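D-isomer specific 2-hydroxyacid dehydrogenase NAD-binding (Xanthobacter autotrophicus, PDB 4XA8) probably acts as an NAD(P)-dependent oxidoreductase of the D-2-hydroxyacid dehydrogenase family and binds NADPH. Local coordinates at residues E126-Q129 and R130-R133. Residues are numbered along the deposited sequence; the frame is centred on the assembly and turned at random.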
loop_
_atom_site.group_PDB
_atom_site.type_symbol
_atom_site.label_atom_id
_atom_site.label_comp_id
_atom_site.label_asym_id
_atom_site.label_seq_id
_atom_site.Cartn_x
_atom_site.Cartn_y
_atom_site.Cartn_z
ATOM N N GLU A 126 -4.207 7.203 10.264
ATOM C CA GLU A 126 -5.334 6.350 10.641
ATOM C C GLU A 126 -5.771 6.749 12.050
ATOM O O GLU A 126 -6.981 6.839 12.314
ATOM C CB GLU A 126 -4.974 4.813 10.629
ATOM C CG GLU A 126 -4.822 4.156 9.278
ATOM C CD GLU A 126 -4.092 2.778 9.317
ATOM O OE1 GLU A 126 -4.048 2.095 10.360
ATOM O OE2 GLU A 126 -3.512 2.379 8.291
ATOM N N ARG A 127 -4.796 6.982 12.948
ATOM C CA ARG A 127 -5.036 7.408 14.326
ATOM C C ARG A 127 -5.749 8.765 14.349
ATOM O O ARG A 127 -6.702 8.989 15.085
ATOM C CB ARG A 127 -3.664 7.493 15.033
ATOM C CG ARG A 127 -3.568 7.962 16.465
ATOM C CD ARG A 127 -2.143 7.628 16.979
ATOM N NE ARG A 127 -1.664 6.345 16.434
ATOM C CZ ARG A 127 -0.456 6.115 15.913
ATOM N NH1 ARG A 127 0.476 7.064 15.870
ATOM N NH2 ARG A 127 -0.156 4.898 15.469
ATOM N N ALA A 128 -5.211 9.688 13.550
ATOM C CA ALA A 128 -5.754 11.051 13.450
ATOM C C ALA A 128 -7.255 11.070 13.020
ATOM O O ALA A 128 -8.099 11.810 13.596
ATOM C CB ALA A 128 -4.912 11.869 12.491
ATOM N N GLN A 129 -7.600 10.217 12.062
ATOM C CA GLN A 129 -8.986 10.110 11.604
ATOM C C GLN A 129 -9.904 9.667 12.733
ATOM O O GLN A 129 -11.005 10.199 12.884
ATOM C CB GLN A 129 -9.086 9.153 10.411
ATOM C CG GLN A 129 -10.505 9.045 9.938
ATOM C CD GLN A 129 -10.726 8.031 8.838
ATOM O OE1 GLN A 129 -9.815 7.421 8.302
ATOM N NE2 GLN A 129 -11.972 7.769 8.596
ATOM N N ARG A 130 -9.441 8.713 13.559
ATOM C CA ARG A 130 -10.247 8.259 14.688
ATOM C C ARG A 130 -10.376 9.404 15.710
ATOM O O ARG A 130 -11.342 9.445 16.469
ATOM C CB ARG A 130 -9.652 6.986 15.313
ATOM C CG ARG A 130 -9.683 5.791 14.351
ATOM C CD ARG A 130 -9.168 4.445 14.917
ATOM N NE ARG A 130 -8.098 4.614 15.908
ATOM C CZ ARG A 130 -6.811 4.265 15.760
ATOM N NH1 ARG A 130 -6.368 3.681 14.638
ATOM N NH2 ARG A 130 -5.958 4.524 16.755
ATOM N N GLU A 131 -9.403 10.326 15.724
ATOM C CA GLU A 131 -9.488 11.511 16.616
ATOM C C GLU A 131 -10.297 12.650 15.986
ATOM O O GLU A 131 -10.516 13.659 16.631
ATOM C CB GLU A 131 -8.077 12.043 16.961
ATOM C CG GLU A 131 -7.194 11.101 17.761
ATOM C CD GLU A 131 -5.690 11.519 17.835
ATOM O OE1 GLU A 131 -4.996 11.919 16.818
ATOM O OE2 GLU A 131 -5.159 11.377 18.956
ATOM N N GLY A 132 -10.697 12.515 14.713
ATOM C CA GLY A 132 -11.392 13.550 13.982
ATOM C C GLY A 132 -10.548 14.747 13.578
ATOM O O GLY A 132 -11.087 15.847 13.389
ATOM N N ARG A 133 -9.248 14.538 13.426
ATOM C CA ARG A 133 -8.344 15.660 13.166
ATOM C C ARG A 133 -7.503 15.492 11.914
ATOM O O ARG A 133 -7.086 14.410 11.556
ATOM C CB ARG A 133 -7.484 15.968 14.385
ATOM C CG ARG A 133 -6.302 15.083 14.548
ATOM C CD ARG A 133 -5.547 15.277 15.882
ATOM N NE ARG A 133 -4.474 14.335 15.762
ATOM C CZ ARG A 133 -3.358 14.538 15.080
ATOM N NH1 ARG A 133 -3.029 15.744 14.526
ATOM N NH2 ARG A 133 -2.543 13.527 14.998
#
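The methyl group of A128 lies against one face of the R133 guanidinium, off toward its rim, with A128 CB 3.8 Å from R133 NH2. R133 reaches back over the helix end as an extended chain from CG to NE, its CG set between backbone N and carbonyl carbon (chi1 81°). NE then forms a nearly straight salt bridge to E131 OE1 at 2.7 Å; the carboxylate oxygen lies in the guanidinium plane but is itself met from above the carboxylate plane. This in-plane bond, with that of NH1 to H135, holds the rotation of the guanidinium.

R130 bends at chi3 and passes across R127 at a slant, laying one guanidinium face over R127 CA, which is 3.9 Å from R130 CZ. The two guanidinium planes are 58° apart, and R130 NH2 is salt-bridged to D276. The Q129 amide instead bonds to backbone atoms of V278 and V280 of the second subunit.

In the backbone, R133 N donates to A128 O at 3.0 Å and G132 N to Q129 O, while G132 takes positive phi (72°). Helix 122-130 thus terminates in a Schellman motif, beside the dimer interface.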